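Local atomic coordinates of periplasmic cell division protein (SufI) (Aquifex aeolicus, PDB entry 6SYY), a protein that is a multicopper oxidase that binds copper ions and probably couples oxidation of its substrates to reduction of dioxygen. Residues V63-K68 / L83-D88; R465-L470 / I482-E487; R245-F250 / L304-D309. One frame throughout, in Å; residues are numbered along the deposited sequence.

Contact 1 of 3, residues V63-K68 / L83-D88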
# COMPACT_ATOMS: atom_id res chain seq x y z
N VAL A 63 12.78 -3.25 18.77
CA VAL A 63 11.38 -3.60 18.89
C VAL A 63 11.15 -4.95 18.22
O VAL A 63 11.50 -5.12 17.04
CB VAL A 63 10.47 -2.54 18.25
CG1 VAL A 63 9.01 -2.99 18.29
CG2 VAL A 63 10.65 -1.20 18.94
N SER A 64 10.56 -5.89 18.95
CA SER A 64 10.21 -7.19 18.39
C SER A 64 8.85 -7.10 17.71
O SER A 64 7.88 -6.60 18.28
CB SER A 64 10.18 -8.26 19.49
OG SER A 64 11.48 -8.47 20.02
N ILE A 65 8.79 -7.58 16.47
CA ILE A 65 7.55 -7.69 15.72
C ILE A 65 7.36 -9.17 15.43
O ILE A 65 8.09 -9.75 14.61
CB ILE A 65 7.58 -6.87 14.43
CG1 ILE A 65 7.95 -5.42 14.74
CG2 ILE A 65 6.23 -6.94 13.73
CD1 ILE A 65 8.23 -4.59 13.53
N THR A 66 6.39 -9.79 16.10
CA THR A 66 6.20 -11.23 16.03
C THR A 66 4.97 -11.55 15.20
O THR A 66 3.87 -11.08 15.50
CB THR A 66 6.05 -11.83 17.43
OG1 THR A 66 7.16 -11.42 18.24
CG2 THR A 66 6.02 -13.35 17.35
N ALA A 67 5.16 -12.35 14.15
CA ALA A 67 4.04 -12.91 13.40
C ALA A 67 3.64 -14.23 14.05
O ALA A 67 4.49 -15.07 14.34
CB ALA A 67 4.41 -13.13 11.94
N LYS A 68 2.34 -14.40 14.29
CA LYS A 68 1.89 -15.58 15.01
C LYS A 68 0.46 -15.91 14.60
O LYS A 68 -0.29 -15.06 14.12
CB LYS A 68 1.97 -15.39 16.53
CG LYS A 68 0.97 -14.39 17.09
CD LYS A 68 0.90 -14.48 18.60
CE LYS A 68 -0.29 -13.72 19.14
NZ LYS A 68 -0.40 -13.78 20.62
N LEU A 83 -3.37 -14.76 11.01
CA LEU A 83 -2.04 -14.33 11.39
C LEU A 83 -2.08 -12.86 11.79
O LEU A 83 -2.83 -12.06 11.22
CB LEU A 83 -1.05 -14.53 10.23
CG LEU A 83 -0.64 -15.95 9.85
CD1 LEU A 83 -0.05 -15.99 8.44
CD2 LEU A 83 0.35 -16.51 10.85
N VAL A 84 -1.27 -12.49 12.78
CA VAL A 84 -1.15 -11.10 13.20
C VAL A 84 0.31 -10.79 13.46
O VAL A 84 1.10 -11.66 13.83
CB VAL A 84 -1.98 -10.78 14.47
CG1 VAL A 84 -3.46 -10.95 14.20
CG2 VAL A 84 -1.55 -11.64 15.64
N TYR A 85 0.67 -9.54 13.23
CA TYR A 85 1.93 -8.99 13.73
C TYR A 85 1.67 -8.48 15.14
O TYR A 85 0.80 -7.63 15.35
CB TYR A 85 2.43 -7.86 12.83
CG TYR A 85 3.04 -8.31 11.51
CD1 TYR A 85 4.05 -9.27 11.48
CD2 TYR A 85 2.62 -7.76 10.31
CE1 TYR A 85 4.62 -9.67 10.28
CE2 TYR A 85 3.19 -8.15 9.10
CZ TYR A 85 4.18 -9.11 9.09
OH TYR A 85 4.74 -9.50 7.89
N GLU A 86 2.41 -9.01 16.11
CA GLU A 86 2.28 -8.58 17.50
C GLU A 86 3.43 -7.62 17.82
O GLU A 86 4.60 -7.98 17.70
CB GLU A 86 2.28 -9.75 18.48
CG GLU A 86 2.16 -9.28 19.93
CD GLU A 86 1.66 -10.36 20.88
OE1 GLU A 86 1.55 -11.53 20.45
OE2 GLU A 86 1.39 -10.04 22.05
N ILE A 87 3.07 -6.41 18.23
CA ILE A 87 4.02 -5.38 18.63
C ILE A 87 3.50 -4.79 19.93
O ILE A 87 2.46 -4.13 19.93
CB ILE A 87 4.17 -4.28 17.56
CG1 ILE A 87 4.57 -4.89 16.22
CG2 ILE A 87 5.19 -3.26 18.01
CD1 ILE A 87 4.45 -3.92 15.07
N ASP A 88 4.22 -5.03 21.03
CA ASP A 88 3.89 -4.44 22.32
C ASP A 88 2.45 -4.78 22.73
O ASP A 88 1.67 -3.92 23.14
CB ASP A 88 4.10 -2.92 22.29
CG ASP A 88 4.20 -2.31 23.67
OD1 ASP A 88 5.13 -2.68 24.42
OD2 ASP A 88 3.36 -1.43 24.00
O HOH W 1 6.59 -9.07 19.48
O HOH W 2 7.13 -6.03 20.88

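Contact 2 of 3, residues R465-L470 / I482-E487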
# COMPACT_ATOMS: atom_id res chain seq x y z
N ARG A 465 0.62 8.53 -19.33
CA ARG A 465 -0.16 7.33 -19.60
C ARG A 465 -0.60 7.37 -21.05
O ARG A 465 -1.05 8.42 -21.53
CB ARG A 465 -1.40 7.23 -18.69
CG ARG A 465 -1.18 7.58 -17.23
CD ARG A 465 -2.41 7.24 -16.40
NE ARG A 465 -2.60 5.80 -16.34
CZ ARG A 465 -2.25 5.04 -15.31
NH1 ARG A 465 -1.70 5.58 -14.23
NH2 ARG A 465 -2.45 3.73 -15.34
N SER A 466 -0.46 6.25 -21.75
CA SER A 466 -0.82 6.24 -23.16
C SER A 466 -2.32 6.25 -23.38
O SER A 466 -2.77 6.62 -24.47
CB SER A 466 -0.22 5.02 -23.86
OG SER A 466 -0.77 3.83 -23.34
N LEU A 467 -3.10 5.86 -22.38
CA LEU A 467 -4.54 5.70 -22.55
C LEU A 467 -5.34 6.93 -22.15
O LEU A 467 -6.51 7.04 -22.54
CB LEU A 467 -5.03 4.49 -21.76
CG LEU A 467 -5.18 3.16 -22.52
CD1 LEU A 467 -3.93 2.83 -23.32
CD2 LEU A 467 -5.52 2.03 -21.55
N GLY A 468 -4.75 7.86 -21.40
CA GLY A 468 -5.45 9.06 -20.99
C GLY A 468 -4.57 9.97 -20.16
O GLY A 468 -3.37 9.74 -20.00
N PRO A 469 -5.16 11.04 -19.63
CA PRO A 469 -4.38 11.95 -18.78
C PRO A 469 -4.05 11.29 -17.46
O PRO A 469 -4.64 10.29 -17.06
CB PRO A 469 -5.33 13.14 -18.58
CG PRO A 469 -6.69 12.55 -18.70
CD PRO A 469 -6.57 11.46 -19.75
N LEU A 470 -3.06 11.87 -16.78
CA LEU A 470 -2.78 11.48 -15.41
C LEU A 470 -4.00 11.73 -14.54
O LEU A 470 -4.75 12.68 -14.75
CB LEU A 470 -1.57 12.24 -14.88
CG LEU A 470 -0.20 11.55 -14.91
CD1 LEU A 470 0.05 10.90 -16.26
CD2 LEU A 470 0.90 12.55 -14.60
N ILE A 482 -0.65 2.01 -11.49
CA ILE A 482 -1.58 1.16 -12.22
C ILE A 482 -1.22 1.17 -13.69
O ILE A 482 -1.04 2.24 -14.30
CB ILE A 482 -3.03 1.64 -12.02
CG1 ILE A 482 -3.45 1.54 -10.55
CG2 ILE A 482 -3.98 0.86 -12.92
CD1 ILE A 482 -4.83 2.08 -10.28
N VAL A 483 -1.11 -0.01 -14.29
CA VAL A 483 -0.85 -0.16 -15.72
C VAL A 483 -1.99 -0.98 -16.30
O VAL A 483 -2.02 -2.21 -16.12
CB VAL A 483 0.51 -0.80 -16.00
CG1 VAL A 483 0.78 -0.84 -17.50
CG2 VAL A 483 1.61 -0.04 -15.27
N ALA A 484 -2.91 -0.32 -17.00
CA ALA A 484 -4.11 -0.97 -17.50
C ALA A 484 -3.78 -1.88 -18.68
O ALA A 484 -2.71 -1.77 -19.27
CB ALA A 484 -5.13 0.09 -17.93
N PRO A 485 -4.69 -2.80 -19.03
CA PRO A 485 -4.45 -3.66 -20.20
C PRO A 485 -4.14 -2.84 -21.44
O PRO A 485 -4.81 -1.84 -21.72
CB PRO A 485 -5.76 -4.43 -20.34
CG PRO A 485 -6.31 -4.49 -18.97
CD PRO A 485 -5.93 -3.18 -18.33
N MET A 486 -3.11 -3.25 -22.16
CA MET A 486 -2.69 -2.62 -23.42
C MET A 486 -2.28 -1.16 -23.22
O MET A 486 -2.30 -0.38 -24.18
CB MET A 486 -3.79 -2.74 -24.49
CG MET A 486 -4.26 -4.17 -24.74
SD MET A 486 -2.90 -5.32 -25.06
CE MET A 486 -3.79 -6.87 -25.27
N GLU A 487 -1.90 -0.78 -22.01
CA GLU A 487 -1.47 0.58 -21.71
C GLU A 487 0.04 0.65 -21.55
O GLU A 487 0.68 -0.31 -21.10
CB GLU A 487 -2.15 1.11 -20.44
CG GLU A 487 -1.70 2.51 -20.03
CD GLU A 487 -2.50 3.07 -18.86
OE1 GLU A 487 -2.91 4.25 -18.94
OE2 GLU A 487 -2.71 2.34 -17.88

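Contact 3 of 3, residues R245-F250 / L304-D309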
# COMPACT_ATOMS: atom_id res chain seq x y z
N ARG A 245 -19.73 17.33 11.50
CA ARG A 245 -19.56 18.27 10.39
C ARG A 245 -18.17 18.89 10.53
O ARG A 245 -17.98 19.98 11.08
CB ARG A 245 -20.67 19.31 10.37
CG ARG A 245 -22.02 18.74 9.94
CD ARG A 245 -23.08 19.82 9.74
NE ARG A 245 -22.79 20.68 8.59
CZ ARG A 245 -22.41 21.95 8.68
NH1 ARG A 245 -22.28 22.52 9.87
NH2 ARG A 245 -22.17 22.65 7.58
N LYS A 246 -17.17 18.16 10.05
CA LYS A 246 -15.77 18.54 10.18
C LYS A 246 -15.03 18.04 8.95
O LYS A 246 -15.57 17.29 8.13
CB LYS A 246 -15.14 17.96 11.46
CG LYS A 246 -15.67 18.54 12.76
CD LYS A 246 -14.75 18.25 13.95
CE LYS A 246 -14.90 16.82 14.44
NZ LYS A 246 -14.09 16.57 15.66
N ILE A 247 -13.78 18.47 8.81
CA ILE A 247 -12.88 17.86 7.84
C ILE A 247 -12.26 16.61 8.47
O ILE A 247 -11.72 16.66 9.58
CB ILE A 247 -11.79 18.85 7.40
CG1 ILE A 247 -12.41 19.99 6.59
CG2 ILE A 247 -10.70 18.11 6.62
CD1 ILE A 247 -11.46 21.15 6.33
N TYR A 248 -12.36 15.49 7.76
CA TYR A 248 -11.71 14.25 8.16
C TYR A 248 -10.63 13.89 7.15
O TYR A 248 -10.80 14.08 5.95
CB TYR A 248 -12.72 13.09 8.25
CG TYR A 248 -13.56 13.10 9.49
CD1 TYR A 248 -14.56 14.05 9.67
CD2 TYR A 248 -13.38 12.16 10.49
CE1 TYR A 248 -15.34 14.07 10.81
CE2 TYR A 248 -14.15 12.16 11.64
CZ TYR A 248 -15.13 13.12 11.79
OH TYR A 248 -15.92 13.14 12.92
N ARG A 249 -9.51 13.39 7.66
CA ARG A 249 -8.48 12.81 6.82
C ARG A 249 -8.62 11.29 6.87
O ARG A 249 -8.65 10.70 7.95
CB ARG A 249 -7.09 13.23 7.28
CG ARG A 249 -5.97 12.48 6.58
CD ARG A 249 -4.64 12.98 7.06
NE ARG A 249 -3.54 12.49 6.24
CZ ARG A 249 -2.31 12.99 6.28
NH1 ARG A 249 -2.04 13.99 7.12
NH2 ARG A 249 -1.36 12.50 5.51
N PHE A 250 -8.72 10.67 5.70
CA PHE A 250 -8.75 9.21 5.60
C PHE A 250 -7.53 8.74 4.84
O PHE A 250 -7.28 9.20 3.71
CB PHE A 250 -10.04 8.73 4.93
CG PHE A 250 -11.28 9.11 5.67
CD1 PHE A 250 -11.63 8.45 6.84
CD2 PHE A 250 -12.09 10.13 5.21
CE1 PHE A 250 -12.78 8.80 7.53
CE2 PHE A 250 -13.24 10.49 5.90
CZ PHE A 250 -13.58 9.82 7.06
N LEU A 304 -8.90 14.23 2.05
CA LEU A 304 -9.64 15.08 2.97
C LEU A 304 -11.10 15.10 2.54
O LEU A 304 -11.40 15.32 1.36
CB LEU A 304 -9.09 16.51 3.01
CG LEU A 304 -7.71 16.79 3.61
CD1 LEU A 304 -7.39 18.28 3.50
CD2 LEU A 304 -7.62 16.33 5.06
N VAL A 305 -12.00 14.87 3.49
CA VAL A 305 -13.44 14.90 3.24
C VAL A 305 -14.04 15.92 4.20
O VAL A 305 -13.87 15.81 5.42
CB VAL A 305 -14.09 13.52 3.42
CG1 VAL A 305 -15.56 13.59 3.08
CG2 VAL A 305 -13.39 12.49 2.56
N ASP A 306 -14.74 16.91 3.65
CA ASP A 306 -15.34 17.97 4.45
C ASP A 306 -16.80 17.61 4.67
O ASP A 306 -17.66 17.91 3.85
CB ASP A 306 -15.17 19.32 3.78
CG ASP A 306 -15.46 20.48 4.72
OD1 ASP A 306 -16.12 20.25 5.76
OD2 ASP A 306 -15.03 21.61 4.44
N PHE A 307 -17.08 16.95 5.79
CA PHE A 307 -18.46 16.58 6.08
C PHE A 307 -19.34 17.77 6.44
O PHE A 307 -20.54 17.58 6.65
CB PHE A 307 -18.50 15.52 7.18
CG PHE A 307 -18.05 14.16 6.72
CD1 PHE A 307 -18.87 13.39 5.91
CD2 PHE A 307 -16.82 13.65 7.10
CE1 PHE A 307 -18.47 12.13 5.47
CE2 PHE A 307 -16.40 12.39 6.66
CZ PHE A 307 -17.23 11.63 5.85
N ARG A 308 -18.78 18.98 6.52
CA ARG A 308 -19.63 20.17 6.60
C ARG A 308 -20.46 20.36 5.33
O ARG A 308 -21.45 21.10 5.36
CB ARG A 308 -18.79 21.41 6.87
CG ARG A 308 -18.09 21.40 8.21
CD ARG A 308 -17.16 22.59 8.38
NE ARG A 308 -16.04 22.54 7.45
CZ ARG A 308 -15.05 23.43 7.42
NH1 ARG A 308 -15.04 24.44 8.28
NH2 ARG A 308 -14.07 23.32 6.53
N ASP A 309 -20.06 19.73 4.22
CA ASP A 309 -20.91 19.70 3.03
C ASP A 309 -22.25 19.05 3.32
O ASP A 309 -23.25 19.37 2.67
CB ASP A 309 -20.23 18.93 1.90
CG ASP A 309 -19.01 19.62 1.36
OD1 ASP A 309 -18.69 20.73 1.84
OD2 ASP A 309 -18.36 19.06 0.46

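Contact 1 of 3, residues V63-K68 / L83-D88
Ile-65 and Ile-87 lie side by side on the packed face of a beta hairpin, formed by the antiparallel strands 63-72 and 80-86 of a multicopper oxidase cupredoxin domain. Their closest atoms are CG2 of Ile-65 and CG1 of Ile-87, 3.6 Å apart. Both side chains hold CG1 beside the backbone N (chi1 -53° and -56°), which lets the two branches run in the same direction. Val-63 meets Ile-87 more nearly at a right angle, through its CG1. Ala-67 CB approaches the Tyr-85 ring obliquely at CE1, and Ile-65 CG2 does so at CD1. This face is buried: Ile-117 touches both Ile-65 and Tyr-85, and the Tyr-85 side chain is about 5 Å from that of the copper ligand His-159. Thr-66 pairs with Glu-86 through two nearly straight backbone bonds, and Glu-86 N to Thr-66 O is short at 2.6 Å.

The other face is looser and partly open to solvent. It carries Thr-66, Lys-68 and Glu-86. The extended Lys-68 chain crosses that of Glu-86, and its amine also bonds Tyr-91 OH. At the Ser-64 end the strands part and water enters. One water joins Thr-66 OG1 to Glu-86 O. Across the ion pair, Lys-68 NZ meets Glu-86 OE1 at 3.0 Å on the syn side, 27° out of the carboxylate plane.

Contact 2 of 3, residues R465-L470 / I482-E487
The backbone leaving strand 461-465 at Arg-465 passes a type II beta turn, Ala-484 to Glu-487, with Ser-466 and Glu-487 CA atoms 5.9 Å apart. The turn is closed by Glu-487 N bonding to Ala-484 O. Arg-465 grips the Glu-487 carboxylate side-on in a salt bridge. Its NE reaches Glu-487 OE1 at 3.0 Å, and its NH2 reaches OE2 of the same residue at 2.9 Å. The two flat groups are turned 56° from each other, so both nitrogens come from above the carboxylate plane. A bend at chi3 (68°) turns the guanidinium back to this position. Glu-487 OE2 also takes Ala-484 N on its anti lone pair, at 2.8 Å. Two donors therefore hold this buried oxygen and limit rotation of the carboxylate. Leu-467 lies across the aliphatic part of Glu-487, its CD2 3.7 Å from Glu-487 CB. The same methyl group touches Ala-484 CB at 4.1 Å.

Asp-474 forms a second salt bridge to Arg-465, through NH1. Strands 461-465 and 480-483 are edge strands of two different sheets of the C-terminal cupredoxin domain. Strand 488-495 follows the turn and pairs with strand 461-465, while strand 480-483 pairs with strand 451-455, which begins at the copper ligand His-451.

Contact 3 of 3, residues R245-F250 / L304-D309
This contact is an antiparallel strand pair, 247-254 with 300-306, in the middle, plastocyanin-like part of the multicopper oxidase, away from the copper sites. Tyr-248 and Val-305 form the hydrogen-bonded pair, with two backbone bonds of 2.8 Å between Tyr-248 N and Val-305 O and between Val-305 N and Tyr-248 O. On their side of the strands the Phe-307 ring turns its edge to the Tyr-248 face. The planes are 81° apart and the centroids 5.5 Å. The Phe-307 edge also meets the Phe-250 edge, CE2 to CE2 at 3.8 Å. Phe-366 adds a further ring to both phenylalanines.

On the other side, Ile-247 lays its CG1 3.6 Å from Asp-306 CG. Asp-306 has CG opposite its backbone N (chi1 -166°), which turns the carboxylate toward Arg-308. NE and NH2 of Arg-308 grip it side-on, one oxygen each, with NE at 2.8 Å from Asp-306 OD1. Arg-308 N also donates to OD1, making an Asx turn. With an alanine here, Arg-308 would probably lose its carboxylate partner and the Asx-turn bond, keeping only the backbone oxygens of Tyr-374 and Lys-376 for its guanidinium. Arg-245 NH2 bonds Arg-308 O at 2.8 Å in the carbonyl plane. The contact thus divides its chemistry: aromatic rings pack one side, while on the other one carboxylate pairs with an arginine, probably balances its charge, and fixes the chain leaving the strand.

How the contacts relate
The three contacts fall in three successive parts of the multicopper oxidase and come in the order 1, 3, 2 along the chain. None touches another. Centres are 38 Å apart for contacts 1 and 2, 33 Å for contacts 1 and 3, and 31 Å for contacts 2 and 3. Contacts 1 and 2 lie on opposite sides of the chain's centre. They share no sheet, and strand 247-254 of contact 3 belongs to yet another. Contact 1 approaches the copper ligands His-118 and His-159, and contact 2 approaches His-451 and Cys-509. Contact 3 lies away from these sites. Contacts 1 and 2 join segments close in sequence, whereas contact 3 joins segments 54 residues apart.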